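Local coordinates for protein MlnD (Bacillus methylotrophicus, PDB 5IL5) that probably removes water from beta-hydroxyacyl intermediates carried by acyl carrier protein, as the dehydratase domain of a trans-AT polyketide synthase linked to macrolactin, at residues Thr94-Glu100 against Ile134-Arg139; Phe69-Ser73 against Glu235-Ile240; Lys60-Gln64 against Asn232-Leu236. All coordinates share one frame; numbering follows the deposited sequence.

Contact 1: residues Thr94-Glu100 against Ile134-Arg139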
# COMPACT_ATOMS: atom_id res chain seq x y z
N THR A 94 4.76 21.82 -9.67
CA THR A 94 4.28 23.13 -10.05
C THR A 94 3.03 23.46 -9.27
O THR A 94 2.33 22.57 -8.77
CB THR A 94 4.02 23.22 -11.57
OG1 THR A 94 2.95 22.34 -11.93
CG2 THR A 94 5.28 22.81 -12.33
N GLU A 95 2.76 24.76 -9.16
CA GLU A 95 1.53 25.28 -8.58
C GLU A 95 1.28 24.70 -7.19
O GLU A 95 0.27 24.05 -6.92
CB GLU A 95 0.34 25.00 -9.50
CG GLU A 95 0.57 25.36 -10.95
CD GLU A 95 -0.60 24.97 -11.82
OE1 GLU A 95 -1.68 24.67 -11.23
OE2 GLU A 95 -0.44 24.95 -13.06
N LEU A 96 2.25 24.91 -6.31
CA LEU A 96 2.14 24.46 -4.93
C LEU A 96 1.33 25.47 -4.13
O LEU A 96 1.48 26.68 -4.29
CB LEU A 96 3.52 24.28 -4.30
CG LEU A 96 4.48 23.32 -5.01
CD1 LEU A 96 5.24 24.02 -6.13
CD2 LEU A 96 5.44 22.73 -4.00
N SER A 97 0.44 24.96 -3.28
CA SER A 97 -0.44 25.80 -2.47
C SER A 97 -0.42 25.30 -1.03
O SER A 97 -0.75 24.14 -0.78
CB SER A 97 -1.87 25.79 -3.02
OG SER A 97 -2.70 26.63 -2.25
N PHE A 98 -0.03 26.16 -0.10
CA PHE A 98 0.01 25.82 1.32
C PHE A 98 -1.14 26.54 2.03
O PHE A 98 -1.21 27.77 2.01
CB PHE A 98 1.36 26.19 1.93
CG PHE A 98 2.50 25.38 1.37
CD1 PHE A 98 3.08 25.72 0.16
CD2 PHE A 98 2.98 24.28 2.05
CE1 PHE A 98 4.13 24.97 -0.35
CE2 PHE A 98 4.02 23.53 1.55
CZ PHE A 98 4.60 23.88 0.34
N ARG A 99 -2.02 25.76 2.66
CA ARG A 99 -3.25 26.28 3.23
C ARG A 99 -3.32 26.21 4.75
O ARG A 99 -3.94 27.08 5.37
CB ARG A 99 -4.45 25.55 2.64
CG ARG A 99 -4.76 25.99 1.23
CD ARG A 99 -5.75 25.09 0.54
NE ARG A 99 -6.96 24.87 1.33
CZ ARG A 99 -8.06 24.31 0.85
NH1 ARG A 99 -8.11 23.92 -0.42
NH2 ARG A 99 -9.11 24.14 1.63
N GLU A 100 -2.74 25.19 5.37
CA GLU A 100 -2.77 25.06 6.81
C GLU A 100 -1.43 24.53 7.31
O GLU A 100 -0.78 23.75 6.61
CB GLU A 100 -3.89 24.11 7.29
CG GLU A 100 -5.31 24.65 7.07
CD GLU A 100 -5.62 25.89 7.90
OE1 GLU A 100 -4.91 26.12 8.92
OE2 GLU A 100 -6.57 26.62 7.54
N ILE A 134 -7.14 20.14 3.71
CA ILE A 134 -5.85 20.24 3.03
C ILE A 134 -4.84 21.02 3.87
O ILE A 134 -5.13 22.12 4.34
CB ILE A 134 -6.03 20.89 1.64
CG1 ILE A 134 -6.90 19.99 0.75
CG2 ILE A 134 -4.68 21.15 0.97
CD1 ILE A 134 -7.30 20.62 -0.58
N TYR A 135 -3.65 20.43 4.06
CA TYR A 135 -2.48 21.18 4.52
C TYR A 135 -1.79 21.91 3.36
O TYR A 135 -1.47 23.10 3.47
CB TYR A 135 -1.47 20.25 5.20
CG TYR A 135 -1.90 19.70 6.55
CD1 TYR A 135 -1.95 20.53 7.66
CD2 TYR A 135 -2.20 18.36 6.72
CE1 TYR A 135 -2.33 20.03 8.90
CE2 TYR A 135 -2.57 17.86 7.95
CZ TYR A 135 -2.63 18.70 9.03
OH TYR A 135 -3.00 18.21 10.27
N SER A 136 -1.56 21.20 2.25
CA SER A 136 -0.94 21.77 1.06
C SER A 136 -1.35 20.94 -0.14
O SER A 136 -1.78 19.79 -0.00
CB SER A 136 0.59 21.83 1.18
OG SER A 136 1.18 20.61 0.78
N SER A 137 -1.24 21.54 -1.32
CA SER A 137 -1.61 20.87 -2.57
C SER A 137 -0.64 21.30 -3.66
O SER A 137 0.03 22.33 -3.55
CB SER A 137 -3.05 21.17 -2.99
OG SER A 137 -3.29 22.56 -3.09
N GLY A 138 -0.58 20.51 -4.72
CA GLY A 138 0.29 20.83 -5.82
C GLY A 138 0.11 19.87 -6.97
O GLY A 138 -0.77 19.01 -6.96
N ARG A 139 0.95 20.06 -7.98
CA ARG A 139 0.96 19.25 -9.18
C ARG A 139 2.31 18.57 -9.35
O ARG A 139 3.33 19.00 -8.80
CB ARG A 139 0.66 20.10 -10.40
CG ARG A 139 -0.78 20.54 -10.48
CD ARG A 139 -1.03 21.26 -11.76
NE ARG A 139 -0.64 20.46 -12.91
CZ ARG A 139 -1.33 19.42 -13.37
NH1 ARG A 139 -2.46 19.05 -12.80
NH2 ARG A 139 -0.87 18.75 -14.42
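Ser97 and Ser137 form an antiparallel hydrogen-bonded pair through Ser97 N to Ser137 O and Ser137 N to Ser97 O, both 2.7 Å; the N-to-C directions of 96-98 and 136-139 are 177° apart. A second pair of bonds joins Thr94 and Arg139: Arg139 N to Thr94 O at 3.0 Å, Thr94 N to Arg139 O longer. Between the bridges the register slips by one residue, a beta bulge at Glu95 and Leu96. Past Phe98, Tyr135 O takes Arg99 N (2.8 Å) and Glu100 N from the same face of its carbonyl plane. The ladder belongs to the N-terminal hotdog fold, strand 122-128 beside one edge and strand 239-245 of the C-terminal hotdog beside the other; helix 74-86 packs against Leu96, Phe98 and Tyr135. On that face Phe98 CD2 is 3.5 Å from Ser136 CB. On the reverse face Thr94 OG1 lies beside Arg139. The Glu95 side chain runs along that of Arg139, Glu95 OE1 3.5 Å from Arg139 CD, carboxylate and guanidinium planes 41° apart; Glu95 OE2, 4.5 Å from Arg139 NE, lies well out of plane, so any attraction is probably between charges alone. Arg99, bent at chi3 (52°), holds its guanidinium with Ile134 CB 4.0 Å above its centre.

Contact 2: residues Phe69-Ser73 against Glu235-Ile240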
# COMPACT_ATOMS: atom_id res chain seq x y z
N PHE A 69 5.31 21.05 12.03
CA PHE A 69 6.21 20.41 11.09
C PHE A 69 6.55 21.40 9.99
O PHE A 69 5.66 22.09 9.48
CB PHE A 69 5.57 19.16 10.48
CG PHE A 69 6.51 18.34 9.66
CD1 PHE A 69 7.41 17.48 10.27
CD2 PHE A 69 6.51 18.43 8.28
CE1 PHE A 69 8.28 16.72 9.52
CE2 PHE A 69 7.38 17.67 7.52
CZ PHE A 69 8.27 16.82 8.14
N PRO A 70 7.82 21.51 9.59
CA PRO A 70 8.20 22.54 8.62
C PRO A 70 7.35 22.47 7.36
O PRO A 70 7.03 21.38 6.86
CB PRO A 70 9.67 22.23 8.32
CG PRO A 70 9.93 20.87 8.89
CD PRO A 70 8.99 20.73 10.03
N PHE A 71 6.99 23.64 6.84
CA PHE A 71 6.10 23.70 5.68
C PHE A 71 6.69 22.96 4.49
O PHE A 71 6.07 22.04 3.95
CB PHE A 71 5.83 25.16 5.31
CG PHE A 71 4.97 25.89 6.29
CD1 PHE A 71 3.62 25.61 6.35
CD2 PHE A 71 5.50 26.86 7.12
CE1 PHE A 71 2.81 26.27 7.24
CE2 PHE A 71 4.68 27.52 8.02
CZ PHE A 71 3.34 27.23 8.08
N LEU A 72 7.88 23.36 4.06
CA LEU A 72 8.35 22.98 2.73
C LEU A 72 8.78 21.52 2.64
O LEU A 72 8.88 20.99 1.53
CB LEU A 72 9.52 23.88 2.32
CG LEU A 72 9.20 25.38 2.17
CD1 LEU A 72 10.35 26.14 1.54
CD2 LEU A 72 7.91 25.60 1.38
N SER A 73 8.99 20.84 3.77
CA SER A 73 9.33 19.42 3.70
C SER A 73 8.19 18.60 3.12
O SER A 73 8.40 17.43 2.77
CB SER A 73 9.69 18.89 5.09
OG SER A 73 11.02 19.21 5.43
N GLU A 235 5.04 33.92 7.28
CA GLU A 235 5.32 32.66 7.96
C GLU A 235 4.35 31.57 7.51
O GLU A 235 3.92 30.72 8.30
CB GLU A 235 5.29 32.83 9.48
CG GLU A 235 6.66 33.09 10.11
CD GLU A 235 7.04 34.57 10.10
OE1 GLU A 235 6.24 35.39 10.61
OE2 GLU A 235 8.12 34.91 9.58
N LEU A 236 3.98 31.62 6.23
CA LEU A 236 3.27 30.55 5.55
C LEU A 236 3.36 30.84 4.05
O LEU A 236 2.84 31.86 3.60
CB LEU A 236 1.81 30.46 5.98
CG LEU A 236 0.99 29.43 5.20
CD1 LEU A 236 0.14 28.63 6.17
CD2 LEU A 236 0.11 30.09 4.14
N PRO A 237 4.01 29.99 3.25
CA PRO A 237 4.12 30.31 1.82
C PRO A 237 2.88 29.87 1.08
O PRO A 237 2.74 28.71 0.69
CB PRO A 237 5.38 29.55 1.37
CG PRO A 237 5.72 28.59 2.49
CD PRO A 237 4.71 28.74 3.59
N GLU A 238 1.98 30.83 0.85
CA GLU A 238 0.67 30.52 0.29
C GLU A 238 0.78 29.85 -1.07
O GLU A 238 0.04 28.90 -1.36
CB GLU A 238 -0.16 31.81 0.20
CG GLU A 238 -1.67 31.60 0.04
CD GLU A 238 -2.48 32.84 0.41
OE1 GLU A 238 -1.90 33.95 0.43
OE2 GLU A 238 -3.69 32.69 0.68
N ASN A 239 1.71 30.31 -1.91
CA ASN A 239 1.86 29.77 -3.25
C ASN A 239 3.33 29.65 -3.63
O ASN A 239 4.17 30.44 -3.19
CB ASN A 239 1.17 30.64 -4.29
CG ASN A 239 -0.34 30.53 -4.23
OD1 ASN A 239 -1.00 31.29 -3.53
ND2 ASN A 239 -0.89 29.58 -4.97
N ILE A 240 3.63 28.62 -4.42
CA ILE A 240 4.94 28.47 -5.05
C ILE A 240 4.71 27.97 -6.47
O ILE A 240 4.10 26.91 -6.67
CB ILE A 240 5.86 27.51 -4.27
CG1 ILE A 240 5.91 27.96 -2.81
CG2 ILE A 240 7.26 27.51 -4.90
CD1 ILE A 240 6.94 27.27 -1.95
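Phe71 meets Pro237 in a CH-pi contact: Pro237 CD stands 4.2 Å from the centroid of the Phe71 ring, 23° off the ring normal and so over the face. Leu236 CA lies over the same face, displaced toward the ring's rim. With CG beside the backbone N (chi1 -70°), the Phe71 ring reaches across to the loop 235-238 although the nearest CA atoms, of Phe71 and Leu236, are 7.4 Å apart. Apolar contacts continue round the phenyl group. Leu236 crosses it at about a right angle and brings CD1 to 3.7 Å from Phe71 CE1. The segments 69-73 and 235-240 come from the N-terminal and C-terminal hotdog folds, so this buried cluster joins the two halves of the double-hotdog dehydratase, between the loop that leads into helix 74-86 and the start of strand 239-245. Leu72 supplies the second set of apolar touches, all through one branch: its CD2 lies 3.9 Å from Pro237 CG and 3.8 Å from Ile240 CD1. Ile218 and Tyr222 of helix 215-229 and Phe98 of strand 92-98 also pack on Leu72. No hydrogen bond links the segments; the polar touch on the ring comes from the carbonyl of Glu235, whose O lies oblique to the Phe71 ring, 3.3 Å from Phe71 CE2.

Contact 3: residues Lys60-Gln64 against Asn232-Leu236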
# COMPACT_ATOMS: atom_id res chain seq x y z
N LYS A 60 8.39 26.90 15.04
CA LYS A 60 7.43 27.70 15.79
C LYS A 60 7.36 29.08 15.15
O LYS A 60 8.37 29.60 14.67
CB LYS A 60 7.84 27.84 17.26
CG LYS A 60 8.29 26.55 17.92
CD LYS A 60 8.74 26.79 19.36
CE LYS A 60 9.08 25.49 20.07
NZ LYS A 60 9.50 25.69 21.48
N THR A 61 6.17 29.66 15.12
CA THR A 61 5.99 31.03 14.66
C THR A 61 5.23 31.82 15.70
O THR A 61 4.58 31.27 16.59
CB THR A 61 5.25 31.10 13.32
OG1 THR A 61 3.91 30.64 13.48
CG2 THR A 61 5.97 30.25 12.29
N LYS A 62 5.34 33.15 15.60
CA LYS A 62 4.59 34.02 16.49
C LYS A 62 3.08 33.90 16.30
O LYS A 62 2.32 34.36 17.16
CB LYS A 62 5.04 35.47 16.28
CG LYS A 62 4.85 35.97 14.85
CD LYS A 62 5.45 37.35 14.66
CE LYS A 62 5.47 37.75 13.19
NZ LYS A 62 5.87 39.17 12.99
N TYR A 63 2.63 33.30 15.20
CA TYR A 63 1.20 33.14 14.95
C TYR A 63 0.60 31.93 15.66
O TYR A 63 -0.63 31.83 15.74
CB TYR A 63 0.93 33.01 13.46
CG TYR A 63 1.40 34.18 12.63
CD1 TYR A 63 0.72 35.39 12.65
CD2 TYR A 63 2.52 34.07 11.82
CE1 TYR A 63 1.14 36.45 11.89
CE2 TYR A 63 2.95 35.13 11.06
CZ TYR A 63 2.26 36.32 11.10
OH TYR A 63 2.69 37.38 10.33
N GLN A 64 1.42 31.02 16.19
CA GLN A 64 0.93 29.74 16.68
C GLN A 64 1.51 29.45 18.06
O GLN A 64 2.71 29.60 18.27
CB GLN A 64 1.31 28.62 15.70
CG GLN A 64 0.62 28.71 14.35
CD GLN A 64 -0.88 28.51 14.45
OE1 GLN A 64 -1.37 27.75 15.31
NE2 GLN A 64 -1.64 29.19 13.59
N ASN A 232 7.69 41.38 6.25
CA ASN A 232 6.85 41.05 5.12
C ASN A 232 6.64 39.55 5.00
O ASN A 232 5.93 39.09 4.10
CB ASN A 232 7.50 41.54 3.83
CG ASN A 232 7.90 43.00 3.89
OD1 ASN A 232 7.48 43.74 4.79
ND2 ASN A 232 8.73 43.42 2.94
N ALA A 233 7.25 38.78 5.91
CA ALA A 233 7.04 37.35 5.93
C ALA A 233 5.69 37.05 6.55
O ALA A 233 5.35 37.59 7.62
CB ALA A 233 8.16 36.67 6.74
N GLY A 234 4.91 36.21 5.88
CA GLY A 234 3.67 35.71 6.41
C GLY A 234 3.81 34.42 7.18
O GLY A 234 2.82 33.88 7.68
N GLU A 235 5.04 33.92 7.28
CA GLU A 235 5.32 32.66 7.96
C GLU A 235 4.35 31.57 7.51
O GLU A 235 3.92 30.72 8.30
CB GLU A 235 5.29 32.83 9.48
CG GLU A 235 6.66 33.09 10.11
CD GLU A 235 7.04 34.57 10.10
OE1 GLU A 235 6.24 35.39 10.61
OE2 GLU A 235 8.12 34.91 9.58
N LEU A 236 3.98 31.62 6.23
CA LEU A 236 3.27 30.55 5.55
C LEU A 236 3.36 30.84 4.05
O LEU A 236 2.84 31.86 3.60
CB LEU A 236 1.81 30.46 5.98
CG LEU A 236 0.99 29.43 5.20
CD1 LEU A 236 0.14 28.63 6.17
CD2 LEU A 236 0.11 30.09 4.14
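Thr61 and Glu235 face each other across 6.9 Å between their CA atoms, where strand 59-61 runs into a type I beta turn spanning Thr61 to Gln64, closed by Gln64 N to Thr61 O at 3.2 Å. The Thr61 and Glu235 side chains pass alongside, running opposite ways, Thr61 CG2 meeting Glu235 CG at 3.6 Å. Thr61 OG1 sits between its backbone N and carbonyl carbon (chi1 66°), where it accepts a weak bond from Tyr63 N. Tyr63 crosses Glu235 at about a right angle. Glu235 CB lies at the edge of the Tyr63 ring, in its plane, while Glu235 OE1 is oblique to the ring, 3.3 Å from Tyr63 CE2; ring and carboxylate planes are 26° apart. Gly234 O also approaches Tyr63 CE2, at 3.6 Å. The extended Lys62 side chain covers a face of the Tyr63 ring with its CG and crosses Glu235, leaving Lys62 NZ 4.5 Å from Glu235 OE1, beyond a salt bridge though probably still attractive. Strand 59-61 pairs with strand 179-181, and the arrangement sets a turn of the N-terminal hotdog fold against the loop following helix 215-229 of the C-terminal one, an inter-hotdog contact of a double-hotdog dehydratase.

Overall arrangement
Contact 1 lies within one hotdog fold, whereas contacts 2 and 3 both join the N-terminal fold to the C-terminal one. Strand 92-98 carries contact 1 into contact 2: it neighbours strand 239-245, with probable hydrogen bonds from Leu96 N to Ile240 O (2.7 Å) and from Phe98 N to Glu238 O (3.0 Å). The centres of these contacts are about 9 Å apart. Contacts 2 and 3 share Glu235 and Leu236, their centres about 10 Å apart, so one loop touches both the 69-73 and 60-64 segments. Contacts 1 and 3 are about 17 Å apart between centres; segment 232-236 reaches contact 1 through Leu236 CD2, which packs on Phe98 O (3.4 Å). Along the chain, contact 1 is nested inside the loops closed by the other two.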